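HcgC (Methanococcus maripaludis S2, PDB 5O4J) catalyses the SAM-dependent C-methylation of a pyridinol, a reaction that probably serves biosynthesis of the FeGP cofactor of [Fe]-hydrogenase. Local coordinates at residues Val133-Gly138 with Lys164-Ser169; Glu27-Ala32 with Val253-Lys258; Ala50-Ser55 with Gly176-Val181. One frame throughout, in Å; residues are numbered along the deposited sequence.

Lys29 ties the three contacts together. It belongs to interaction 2, and its NZ makes a salt bridge to Glu134 OE2 of interaction 1 at 2.8 Å and probably a hydrogen bond to Thr177 OG1 of interaction 3 at 3.2 Å, close beside S-adenosyl-L-homocysteine. Interactions 1 and 2, their centres about 9 Å apart, share one sheet: strands 159-167 and 253-259 are neighbours, joined among others by Asp254 N and Tyr166 O, 2.8 Å apart. The centre of interaction 3 is about 12 Å from each of the other two; it holds the carboxylate of the ligand, whereas Glu134 of interaction 1 faces its amino group; Leu180 packs on Thr165 and Arg167.

Interaction 1: Val133-Gly138 with Lys164-Ser169; sequences VEDPKG and KTYRSS. With LI (lithium ion), chain I; SAH (S-adenosyl-L-homocysteine), chain E; SO4 (sulfate ion), chain P.
The Tyr166 ring meets Lys137 and Gly138 at its CE1 corner, where both carbonyl oxygens come in obliquely, Gly138 O lying 3.7 Å from Tyr166 CE1. At the ring edge, in plane, water 3 accepts from Tyr166 OH at 2.7 Å and donates to Asp135 OD2 and Lys137 O, joining the two segments; His140 of the second subunit meets the same ring with the planes about 35° apart. This is the C-terminal end of parallel strands 130-134 and 159-167, which with helix 142-147 between them in the chain form a beta-alpha-beta unit of the Rossmann-type sheet.

The second flat group is the Asp135 carboxylate. With CG anti to the backbone N (chi1 178°), it is swung toward strand 159-167, and Lys164 NZ binds Asp135 OD2 at 3.0 Å through the anti lone pair. Asp135 OD1 is gripped from opposite faces of its plane, by Lys137 NZ at 2.8 Å, which also pairs with Asp148, and by Lys137 N at 2.9 Å, the latter closing an Asx turn. With an alanine in place of Asp135, Lys164 would probably lose its carboxylate partner, Lys137 be left with Asp148, and the turn lack its acceptor. Lys164 NZ also bonds a sulfate that the second subunit shares.

On the ligand side, Glu134 OE1 takes a weak hydrogen bond from the amino nitrogen of S-adenosyl-L-homocysteine, and OE2 accepts at 2.8 Å from water 1, which in turn accepts from Thr165 OG1.

Interaction 2: Glu27-Ala32 with Val253-Lys258; sequences EKKANA and VDSFVK. With SO4 (sulfate ion), chain P.
Ala32 and Ser255 form the tight part of this contact. The methyl of Ala32 presses directly on the strand backbone, its CB 3.5 Å from Ser255 O, and it also touches Phe256 CA. One helical turn earlier, the Ser255 side chain comes up against Lys28 and Lys29: its CB lies 3.7 Å from Lys28 O, while OG, set anti to its own backbone N (chi1 -169°), sits 3.5 Å from Lys29 CA. That hydroxyl finds its polar partner elsewhere, in Thr165 OG1 on the neighbouring strand. Because both residues are small, the axes of the short segments 27-32 and 253-258 can come within 6.8 Å of each other, nearly aligned at 25°.

Lys28 of the helix reaches out, extended beyond CG, to the start of the strand, crossing Val253. Its NZ donates to Val253 O at 2.9 Å, meeting the carbonyl at a C=O...N angle of 128°, and it also bonds Ile250 O, while CD rests on Val253 CG1. Lys29 leads away from the strand, and its ammonium group goes to Ser175 O and the ligand site.

The other end is looser and wetter. Val257 leans CG2 on Ala32 O, and water 6 links the two backbones, donating to Ala32 O at 2.8 Å and accepting from Val257 N. Beyond it, Lys258 extends away from the helix to a sulfate and to Asp151 of the second subunit.

Helix 18-37 thus lies against an outer strand of a Rossmann-type mixed sheet, in which strand 253-259 is added antiparallel beside six parallel strands in the classical 3-2-1-4-5-6 order.

Interaction 3: Ala50-Ser55 with Gly176-Val181; sequences AYLSGS and GTMTLV. With SAH (S-adenosyl-L-homocysteine), chain E; PJL ((3~{E})-3-[(~{E})-3-oxidanylprop-2-enoyl]iminopropanoic acid), chain H.
Leu52 and Thr177 bring the two backbones nearest, with their CA atoms 6.4 Å apart. Residues from 50 on lie in the turn that leads from strand 42-48 into helix 54-60, with a cis peptide between Tyr51 and Leu52; across from it Gly176 is the N-cap of helix 177-193. Both segments turn amide groups on the carboxylate of S-adenosyl-L-homocysteine. Leu52 N donates to the ligand atom O at 2.9 Å in a fairly straight bond (162°). The same oxygen takes a longer bond from Ser53 N, and Thr177 N donates to the ligand OXT at 2.8 Å. A first-turn amide of helix 177-193 is thereby used on an anion, which the helix end probably helps to stabilise.

The turn after strand 42-48 holds the place of the glycine-rich loop in Rossmann-type folds, consistent with its binding of S-adenosyl-L-homocysteine here. Ser53 OG and Thr177 OG1 share a short hydrogen bond of 2.6 Å beside the carboxylate.

Further out the contact is apolar. Leu52 CD2 meets Thr177 CG2 at 3.8 Å, the two side chains crossing at about a right angle. Met178, bent at its second and third torsions, brings CE back to Leu52 CD2 and to within 3.5 Å of Tyr51 OH. Leu52 CB lies over the centre of one face of the Tyr51 ring, 3.7 Å above its plane, while the ligand sulfur SD lies at the ring edge, in plane. Next along the helix, Thr179 donates to O13 of the second ligand, PJL, from its backbone N and, at 2.7 Å, from OG1.

Interaction 1: Val133-Gly138 with Lys164-Ser169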
loop_
_atom_site.group_PDB
_atom_site.type_symbol
_atom_site.label_atom_id
_atom_site.label_comp_id
_atom_site.label_asym_id
_atom_site.label_seq_id
_atom_site.Cartn_x
_atom_site.Cartn_y
_atom_site.Cartn_z
ATOM N N VAL A 133 -25.598 -21.078 -4.507
ATOM C CA VAL A 133 -25.766 -19.629 -4.484
ATOM C C VAL A 133 -24.382 -19.004 -4.408
ATOM O O VAL A 133 -23.574 -19.378 -3.552
ATOM C CB VAL A 133 -26.632 -19.166 -3.296
ATOM C CG1 VAL A 133 -26.727 -17.627 -3.231
ATOM C CG2 VAL A 133 -28.016 -19.773 -3.375
ATOM N N GLU A 134 -24.093 -18.068 -5.312
ATOM C CA GLU A 134 -22.823 -17.374 -5.245
ATOM C C GLU A 134 -22.886 -16.310 -4.161
ATOM O O GLU A 134 -23.807 -15.488 -4.140
ATOM C CB GLU A 134 -22.451 -16.744 -6.588
ATOM C CG GLU A 134 -21.072 -16.097 -6.538
ATOM C CD GLU A 134 -20.560 -15.654 -7.886
ATOM O OE1 GLU A 134 -21.368 -15.550 -8.830
ATOM O OE2 GLU A 134 -19.340 -15.416 -7.984
ATOM N N ASP A 135 -21.930 -16.362 -3.233
ATOM C CA ASP A 135 -21.796 -15.349 -2.189
ATOM C C ASP A 135 -21.036 -14.156 -2.767
ATOM O O ASP A 135 -19.847 -14.283 -3.100
ATOM C CB ASP A 135 -21.071 -15.950 -0.984
ATOM C CG ASP A 135 -20.841 -14.957 0.141
ATOM O OD1 ASP A 135 -21.305 -13.801 0.059
ATOM O OD2 ASP A 135 -20.181 -15.357 1.131
ATOM N N PRO A 136 -21.683 -12.991 -2.917
ATOM C CA PRO A 136 -20.983 -11.828 -3.486
ATOM C C PRO A 136 -20.018 -11.167 -2.519
ATOM O O PRO A 136 -19.181 -10.364 -2.952
ATOM C CB PRO A 136 -22.128 -10.873 -3.844
ATOM C CG PRO A 136 -23.150 -11.154 -2.811
ATOM C CD PRO A 136 -23.073 -12.653 -2.557
ATOM N N LYS A 137 -20.118 -11.456 -1.226
ATOM C CA LYS A 137 -19.222 -10.843 -0.260
ATOM C C LYS A 137 -17.795 -11.293 -0.507
ATOM O O LYS A 137 -17.533 -12.485 -0.685
ATOM C CB LYS A 137 -19.634 -11.213 1.155
ATOM C CG LYS A 137 -21.013 -10.715 1.544
ATOM C CD LYS A 137 -21.285 -10.944 3.033
ATOM C CE LYS A 137 -21.164 -12.412 3.435
ATOM N NZ LYS A 137 -22.109 -13.291 2.699
ATOM N N GLY A 138 -16.880 -10.337 -0.502
ATOM C CA GLY A 138 -15.461 -10.614 -0.511
ATOM C C GLY A 138 -14.926 -10.523 0.902
ATOM O O GLY A 138 -15.471 -11.158 1.814
ATOM N N LYS A 164 -17.750 -19.244 -3.229
ATOM C CA LYS A 164 -16.964 -18.150 -2.685
ATOM C C LYS A 164 -15.715 -17.951 -3.533
ATOM O O LYS A 164 -15.128 -18.919 -4.029
ATOM C CB LYS A 164 -16.575 -18.422 -1.228
ATOM C CG LYS A 164 -17.769 -18.672 -0.294
ATOM C CD LYS A 164 -17.291 -19.064 1.107
ATOM C CE LYS A 164 -18.457 -19.221 2.085
ATOM N NZ LYS A 164 -19.213 -17.953 2.335
ATOM N N THR A 165 -15.304 -16.697 -3.694
ATOM C CA THR A 165 -14.113 -16.392 -4.473
ATOM C C THR A 165 -13.379 -15.236 -3.815
ATOM O O THR A 165 -13.945 -14.149 -3.646
ATOM C CB THR A 165 -14.462 -16.057 -5.929
ATOM O OG1 THR A 165 -15.304 -17.078 -6.488
ATOM C CG2 THR A 165 -13.196 -15.972 -6.757
ATOM N N TYR A 166 -12.113 -15.472 -3.472
ATOM C CA TYR A 166 -11.274 -14.483 -2.816
ATOM C C TYR A 166 -9.917 -14.435 -3.503
ATOM O O TYR A 166 -9.554 -15.313 -4.294
ATOM C CB TYR A 166 -11.055 -14.802 -1.335
ATOM C CG TYR A 166 -12.315 -15.105 -0.570
ATOM C CD1 TYR A 166 -13.259 -14.120 -0.327
ATOM C CD2 TYR A 166 -12.553 -16.382 -0.070
ATOM C CE1 TYR A 166 -14.416 -14.404 0.384
ATOM C CE2 TYR A 166 -13.702 -16.669 0.642
ATOM C CZ TYR A 166 -14.625 -15.689 0.865
ATOM O OH TYR A 166 -15.765 -15.995 1.584
ATOM N N ARG A 167 -9.151 -13.412 -3.160
ATOM C CA ARG A 167 -7.758 -13.320 -3.574
ATOM C C ARG A 167 -6.867 -13.655 -2.380
ATOM O O ARG A 167 -6.970 -13.031 -1.316
ATOM C CB ARG A 167 -7.447 -11.926 -4.121
ATOM C CG ARG A 167 -8.300 -11.558 -5.329
ATOM C CD ARG A 167 -7.725 -10.359 -6.087
ATOM N NE ARG A 167 -7.758 -9.159 -5.265
ATOM C CZ ARG A 167 -6.795 -8.249 -5.191
ATOM N NH1 ARG A 167 -6.954 -7.192 -4.413
ATOM N NH2 ARG A 167 -5.675 -8.387 -5.879
ATOM N N SER A 168 -6.007 -14.660 -2.539
ATOM C CA SER A 168 -5.075 -15.003 -1.479
ATOM C C SER A 168 -4.160 -13.819 -1.189
ATOM O O SER A 168 -3.570 -13.240 -2.100
ATOM C CB SER A 168 -4.254 -16.229 -1.884
ATOM O OG SER A 168 -3.337 -15.901 -2.912
ATOM N N SER A 169 -4.076 -13.438 0.084
ATOM C CA SER A 169 -3.213 -12.385 0.618
ATOM C C SER A 169 -3.601 -10.964 0.224
ATOM O O SER A 169 -2.880 -10.034 0.592
ATOM C CB SER A 169 -1.743 -12.589 0.228
ATOM O OG SER A 169 -1.237 -13.757 0.839
HETATM LI LI LI I . -1.818 -16.230 0.965
HETATM N N SAH E . -21.549 -12.525 -9.373
HETATM C CA SAH E . -21.462 -12.252 -10.839
HETATM C CB SAH E . -22.020 -10.861 -11.133
HETATM C CG SAH E . -23.547 -10.855 -11.121
HETATM S SD SAH E . -24.210 -9.280 -11.602
HETATM C C SAH E . -20.046 -12.314 -11.336
HETATM O O SAH E . -19.824 -12.078 -12.549
HETATM O OXT SAH E . -19.159 -12.582 -10.515
HETATM C "C5'" SAH E . -25.948 -9.608 -11.585
HETATM C "C4'" SAH E . -26.433 -10.348 -12.826
HETATM O "O4'" SAH E . -27.682 -10.980 -12.516
HETATM C "C3'" SAH E . -26.728 -9.392 -13.965
HETATM O "O3'" SAH E . -26.563 -10.036 -15.239
HETATM C "C2'" SAH E . -28.169 -9.031 -13.695
HETATM O "O2'" SAH E . -28.872 -8.510 -14.828
HETATM C "C1'" SAH E . -28.739 -10.358 -13.253
HETATM N N9 SAH E . -29.888 -10.245 -12.341
HETATM C C8 SAH E . -30.045 -9.351 -11.338
HETATM N N7 SAH E . -31.217 -9.588 -10.697
HETATM C C5 SAH E . -31.791 -10.654 -11.288
HETATM C C6 SAH E . -33.029 -11.434 -11.100
HETATM N N6 SAH E . -33.902 -11.097 -10.124
HETATM N N1 SAH E . -33.249 -12.470 -11.933
HETATM C C2 SAH E . -32.386 -12.818 -12.899
HETATM N N3 SAH E . -31.242 -12.155 -13.134
HETATM C C4 SAH E . -30.909 -11.087 -12.367
HETATM S S SO4 P . -19.366 -18.872 6.299
HETATM O O1 SO4 P . -19.589 -20.030 5.410
HETATM O O2 SO4 P . -20.291 -18.966 7.446
HETATM O O3 SO4 P . -17.966 -18.895 6.778
HETATM O O4 SO4 P . -19.628 -17.618 5.559
HETATM O O HOH W 1 -17.943 -16.347 -5.754
HETATM O O HOH W 2 -17.343 -15.044 -1.982
HETATM O O HOH W 3 -17.725 -14.181 1.530
HETATM O O HOH W 4 -2.228 -18.376 0.073
#

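Interaction 2: Glu27-Ala32 with Val253-Lys258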
loop_
_atom_site.group_PDB
_atom_site.type_symbol
_atom_site.label_atom_id
_atom_site.label_comp_id
_atom_site.label_asym_id
_atom_site.label_seq_id
_atom_site.Cartn_x
_atom_site.Cartn_y
_atom_site.Cartn_z
ATOM N N GLU A 27 -13.253 -19.197 -15.286
ATOM C CA GLU A 27 -12.897 -20.615 -15.323
ATOM C C GLU A 27 -12.717 -21.175 -13.917
ATOM O O GLU A 27 -13.181 -22.286 -13.613
ATOM C CB GLU A 27 -11.625 -20.810 -16.154
ATOM C CG GLU A 27 -11.165 -22.264 -16.251
ATOM C CD GLU A 27 -9.896 -22.434 -17.075
ATOM O OE1 GLU A 27 -9.837 -23.392 -17.872
ATOM O OE2 GLU A 27 -8.963 -21.613 -16.931
ATOM N N LYS A 28 -12.072 -20.416 -13.029
ATOM C CA LYS A 28 -11.936 -20.882 -11.650
ATOM C C LYS A 28 -13.294 -21.076 -10.982
ATOM O O LYS A 28 -13.505 -22.065 -10.268
ATOM C CB LYS A 28 -11.080 -19.913 -10.836
ATOM C CG LYS A 28 -9.600 -20.065 -11.107
ATOM C CD LYS A 28 -8.791 -18.933 -10.523
ATOM C CE LYS A 28 -7.296 -19.252 -10.677
ATOM N NZ LYS A 28 -6.398 -18.239 -10.087
ATOM N N LYS A 29 -14.238 -20.168 -11.219
ATOM C CA LYS A 29 -15.575 -20.336 -10.655
ATOM C C LYS A 29 -16.265 -21.566 -11.239
ATOM O O LYS A 29 -16.886 -22.352 -10.507
ATOM C CB LYS A 29 -16.412 -19.073 -10.901
ATOM C CG LYS A 29 -15.887 -17.834 -10.180
ATOM C CD LYS A 29 -16.827 -16.651 -10.320
ATOM C CE LYS A 29 -16.316 -15.472 -9.501
ATOM N NZ LYS A 29 -17.275 -14.324 -9.506
ATOM N N ALA A 30 -16.159 -21.761 -12.554
ATOM C CA ALA A 30 -16.779 -22.924 -13.178
ATOM C C ALA A 30 -16.177 -24.214 -12.647
ATOM O O ALA A 30 -16.895 -25.194 -12.410
ATOM C CB ALA A 30 -16.641 -22.841 -14.698
ATOM N N ASN A 31 -14.851 -24.248 -12.480
ATOM C CA ASN A 31 -14.207 -25.446 -11.968
ATOM C C ASN A 31 -14.571 -25.705 -10.507
ATOM O O ASN A 31 -14.684 -26.867 -10.098
ATOM C CB ASN A 31 -12.697 -25.343 -12.156
ATOM C CG ASN A 31 -12.281 -25.640 -13.584
ATOM O OD1 ASN A 31 -12.989 -26.349 -14.310
ATOM N ND2 ASN A 31 -11.146 -25.096 -13.999
ATOM N N ALA A 32 -14.757 -24.651 -9.709
ATOM C CA ALA A 32 -15.231 -24.830 -8.338
ATOM C C ALA A 32 -16.599 -25.503 -8.313
ATOM O O ALA A 32 -16.852 -26.407 -7.502
ATOM C CB ALA A 32 -15.295 -23.477 -7.626
ATOM N N VAL A 253 -6.337 -15.627 -7.243
ATOM C CA VAL A 253 -7.771 -15.880 -7.164
ATOM C C VAL A 253 -8.001 -17.340 -6.803
ATOM O O VAL A 253 -7.417 -18.253 -7.406
ATOM C CB VAL A 253 -8.475 -15.509 -8.477
ATOM C CG1 VAL A 253 -9.965 -15.841 -8.409
ATOM C CG2 VAL A 253 -8.283 -14.030 -8.767
ATOM N N ASP A 254 -8.828 -17.556 -5.791
ATOM C CA ASP A 254 -9.167 -18.878 -5.284
ATOM C C ASP A 254 -10.682 -18.948 -5.169
ATOM O O ASP A 254 -11.278 -18.147 -4.442
ATOM C CB ASP A 254 -8.496 -19.090 -3.929
ATOM C CG ASP A 254 -8.521 -20.522 -3.474
ATOM O OD1 ASP A 254 -8.806 -21.413 -4.304
ATOM O OD2 ASP A 254 -8.247 -20.742 -2.278
ATOM N N SER A 255 -11.305 -19.854 -5.930
ATOM C CA SER A 255 -12.753 -20.037 -5.939
ATOM C C SER A 255 -13.104 -21.436 -5.457
ATOM O O SER A 255 -12.444 -22.414 -5.826
ATOM C CB SER A 255 -13.334 -19.829 -7.338
ATOM O OG SER A 255 -14.744 -19.757 -7.273
ATOM N N PHE A 256 -14.129 -21.537 -4.619
ATOM C CA PHE A 256 -14.518 -22.844 -4.099
ATOM C C PHE A 256 -15.958 -22.781 -3.628
ATOM O O PHE A 256 -16.454 -21.719 -3.242
ATOM C CB PHE A 256 -13.596 -23.301 -2.961
ATOM C CG PHE A 256 -13.417 -22.280 -1.871
ATOM C CD1 PHE A 256 -12.436 -21.296 -1.982
ATOM C CD2 PHE A 256 -14.214 -22.307 -0.738
ATOM C CE1 PHE A 256 -12.264 -20.354 -0.976
ATOM C CE2 PHE A 256 -14.052 -21.367 0.264
ATOM C CZ PHE A 256 -13.070 -20.396 0.147
ATOM N N VAL A 257 -16.633 -23.926 -3.676
ATOM C CA VAL A 257 -17.980 -24.039 -3.141
ATOM C C VAL A 257 -17.886 -24.662 -1.759
ATOM O O VAL A 257 -17.347 -25.766 -1.591
ATOM C CB VAL A 257 -18.903 -24.859 -4.053
ATOM C CG1 VAL A 257 -20.326 -24.841 -3.462
ATOM C CG2 VAL A 257 -18.902 -24.303 -5.469
ATOM N N LYS A 258 -18.405 -23.951 -0.772
ATOM C CA LYS A 258 -18.502 -24.471 0.583
ATOM C C LYS A 258 -19.874 -25.107 0.753
ATOM O O LYS A 258 -20.901 -24.447 0.563
ATOM C CB LYS A 258 -18.287 -23.372 1.616
ATOM C CG LYS A 258 -18.308 -23.898 3.045
ATOM C CD LYS A 258 -18.234 -22.794 4.064
ATOM C CE LYS A 258 -18.430 -23.372 5.457
ATOM N NZ LYS A 258 -18.481 -22.318 6.501
HETATM S S SO4 P . -19.366 -18.872 6.299
HETATM O O1 SO4 P . -19.589 -20.030 5.410
HETATM O O2 SO4 P . -20.291 -18.966 7.446
HETATM O O3 SO4 P . -17.966 -18.895 6.778
HETATM O O4 SO4 P . -19.628 -17.618 5.559
HETATM O O HOH W 5 -11.326 -23.335 -9.010
HETATM O O HOH W 6 -15.434 -26.172 -5.096
#

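Interaction 3: Ala50-Ser55 with Gly176-Val181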
loop_
_atom_site.group_PDB
_atom_site.type_symbol
_atom_site.label_atom_id
_atom_site.label_comp_id
_atom_site.label_asym_id
_atom_site.label_seq_id
_atom_site.Cartn_x
_atom_site.Cartn_y
_atom_site.Cartn_z
ATOM N N ALA A 50 -26.586 -13.867 -16.132
ATOM C CA ALA A 50 -25.743 -14.146 -17.294
ATOM C C ALA A 50 -24.399 -13.435 -17.193
ATOM O O ALA A 50 -23.366 -13.984 -17.591
ATOM C CB ALA A 50 -26.466 -13.739 -18.576
ATOM N N TYR A 51 -24.398 -12.213 -16.674
ATOM C CA TYR A 51 -23.183 -11.430 -16.537
ATOM C C TYR A 51 -22.593 -11.656 -15.147
ATOM O O TYR A 51 -23.366 -11.757 -14.188
ATOM C CB TYR A 51 -23.508 -9.955 -16.770
ATOM C CG TYR A 51 -22.431 -8.978 -16.355
ATOM C CD1 TYR A 51 -22.322 -8.563 -15.042
ATOM C CD2 TYR A 51 -21.556 -8.441 -17.287
ATOM C CE1 TYR A 51 -21.361 -7.668 -14.653
ATOM C CE2 TYR A 51 -20.594 -7.529 -16.911
ATOM C CZ TYR A 51 -20.495 -7.147 -15.592
ATOM O OH TYR A 51 -19.523 -6.233 -15.219
ATOM N N LEU A 52 -21.268 -11.766 -14.989
ATOM C CA LEU A 52 -20.258 -11.836 -16.049
ATOM C C LEU A 52 -19.770 -13.282 -16.220
ATOM O O LEU A 52 -19.418 -13.693 -17.317
ATOM C CB LEU A 52 -19.096 -10.907 -15.710
ATOM C CG LEU A 52 -17.893 -10.855 -16.641
ATOM C CD1 LEU A 52 -18.311 -10.673 -18.099
ATOM C CD2 LEU A 52 -16.942 -9.730 -16.218
ATOM N N SER A 53 -19.737 -14.051 -15.133
ATOM C CA SER A 53 -19.286 -15.441 -15.207
ATOM C C SER A 53 -20.393 -16.411 -15.591
ATOM O O SER A 53 -20.093 -17.569 -15.922
ATOM C CB SER A 53 -18.671 -15.896 -13.875
ATOM O OG SER A 53 -18.736 -14.900 -12.874
ATOM N N GLY A 54 -21.659 -15.986 -15.521
ATOM C CA GLY A 54 -22.761 -16.901 -15.775
ATOM C C GLY A 54 -22.703 -17.564 -17.139
ATOM O O GLY A 54 -22.993 -18.753 -17.271
ATOM N N SER A 55 -22.366 -16.796 -18.176
ATOM C CA SER A 55 -22.342 -17.327 -19.533
ATOM C C SER A 55 -21.444 -18.560 -19.628
ATOM O O SER A 55 -21.853 -19.609 -20.150
ATOM C CB SER A 55 -21.892 -16.226 -20.505
ATOM O OG SER A 55 -21.803 -16.721 -21.821
ATOM N N GLY A 176 -17.213 -10.655 -7.104
ATOM C CA GLY A 176 -17.663 -10.489 -8.475
ATOM C C GLY A 176 -16.493 -10.543 -9.440
ATOM O O GLY A 176 -15.394 -10.063 -9.148
ATOM N N THR A 177 -16.735 -11.136 -10.609
ATOM C CA THR A 177 -15.682 -11.235 -11.618
ATOM C C THR A 177 -15.094 -9.865 -11.940
ATOM O O THR A 177 -13.873 -9.702 -11.969
ATOM C CB THR A 177 -16.235 -11.915 -12.865
ATOM O OG1 THR A 177 -16.776 -13.193 -12.489
ATOM C CG2 THR A 177 -15.160 -12.133 -13.917
ATOM N N MET A 178 -15.954 -8.864 -12.172
ATOM C CA MET A 178 -15.478 -7.518 -12.483
ATOM C C MET A 178 -14.610 -6.957 -11.358
ATOM O O MET A 178 -13.532 -6.412 -11.615
ATOM C CB MET A 178 -16.666 -6.592 -12.742
ATOM C CG MET A 178 -16.284 -5.144 -13.089
ATOM S SD MET A 178 -15.193 -4.949 -14.497
ATOM C CE MET A 178 -16.112 -5.808 -15.774
ATOM N N THR A 179 -15.091 -7.030 -10.111
ATOM C CA THR A 179 -14.315 -6.532 -8.971
ATOM C C THR A 179 -12.930 -7.168 -8.932
ATOM O O THR A 179 -11.914 -6.482 -8.743
ATOM C CB THR A 179 -15.044 -6.822 -7.650
ATOM O OG1 THR A 179 -16.293 -6.132 -7.598
ATOM C CG2 THR A 179 -14.203 -6.413 -6.438
ATOM N N LEU A 180 -12.884 -8.487 -9.080
ATOM C CA LEU A 180 -11.616 -9.199 -9.005
ATOM C C LEU A 180 -10.683 -8.783 -10.133
ATOM O O LEU A 180 -9.481 -8.602 -9.912
ATOM C CB LEU A 180 -11.862 -10.701 -9.033
ATOM C CG LEU A 180 -12.596 -11.247 -7.809
ATOM C CD1 LEU A 180 -13.069 -12.667 -8.072
ATOM C CD2 LEU A 180 -11.703 -11.173 -6.580
ATOM N N VAL A 181 -11.218 -8.623 -11.346
ATOM C CA VAL A 181 -10.402 -8.196 -12.483
ATOM C C VAL A 181 -9.817 -6.811 -12.221
ATOM O O VAL A 181 -8.618 -6.571 -12.421
ATOM C CB VAL A 181 -11.238 -8.230 -13.774
ATOM C CG1 VAL A 181 -10.531 -7.521 -14.927
ATOM C CG2 VAL A 181 -11.578 -9.669 -14.147
HETATM N N SAH E . -21.549 -12.525 -9.373
HETATM C CA SAH E . -21.462 -12.252 -10.839
HETATM C CB SAH E . -22.020 -10.861 -11.133
HETATM C CG SAH E . -23.547 -10.855 -11.121
HETATM S SD SAH E . -24.210 -9.280 -11.602
HETATM C C SAH E . -20.046 -12.314 -11.336
HETATM O O SAH E . -19.824 -12.078 -12.549
HETATM O OXT SAH E . -19.159 -12.582 -10.515
HETATM C "C5'" SAH E . -25.948 -9.608 -11.585
HETATM C "C4'" SAH E . -26.433 -10.348 -12.826
HETATM O "O4'" SAH E . -27.682 -10.980 -12.516
HETATM C "C3'" SAH E . -26.728 -9.392 -13.965
HETATM O "O3'" SAH E . -26.563 -10.036 -15.239
HETATM C "C2'" SAH E . -28.169 -9.031 -13.695
HETATM O "O2'" SAH E . -28.872 -8.510 -14.828
HETATM C "C1'" SAH E . -28.739 -10.358 -13.253
HETATM N N9 SAH E . -29.888 -10.245 -12.341
HETATM C C8 SAH E . -30.045 -9.351 -11.338
HETATM N N7 SAH E . -31.217 -9.588 -10.697
HETATM C C5 SAH E . -31.791 -10.654 -11.288
HETATM C C6 SAH E . -33.029 -11.434 -11.100
HETATM N N6 SAH E . -33.902 -11.097 -10.124
HETATM N N1 SAH E . -33.249 -12.470 -11.933
HETATM C C2 SAH E . -32.386 -12.818 -12.899
HETATM N N3 SAH E . -31.242 -12.155 -13.134
HETATM C C4 SAH E . -30.909 -11.087 -12.367
HETATM O O14 PJL H . -19.853 -7.296 -10.579
HETATM C C12 PJL H . -19.148 -6.995 -9.567
HETATM O O13 PJL H . -17.962 -7.345 -9.410
HETATM C C10 PJL H . -19.690 -6.164 -8.424
HETATM C C4 PJL H . -21.141 -6.432 -8.127
HETATM N N5 PJL H . -22.064 -5.857 -8.765
HETATM C C6 PJL H . -23.374 -6.053 -8.517
HETATM O O8 PJL H . -24.195 -5.177 -8.744
HETATM C C7 PJL H . -23.875 -7.330 -7.951
HETATM C C2 PJL H . -23.049 -8.323 -7.637
HETATM O O1 PJL H . -23.450 -9.463 -7.124
#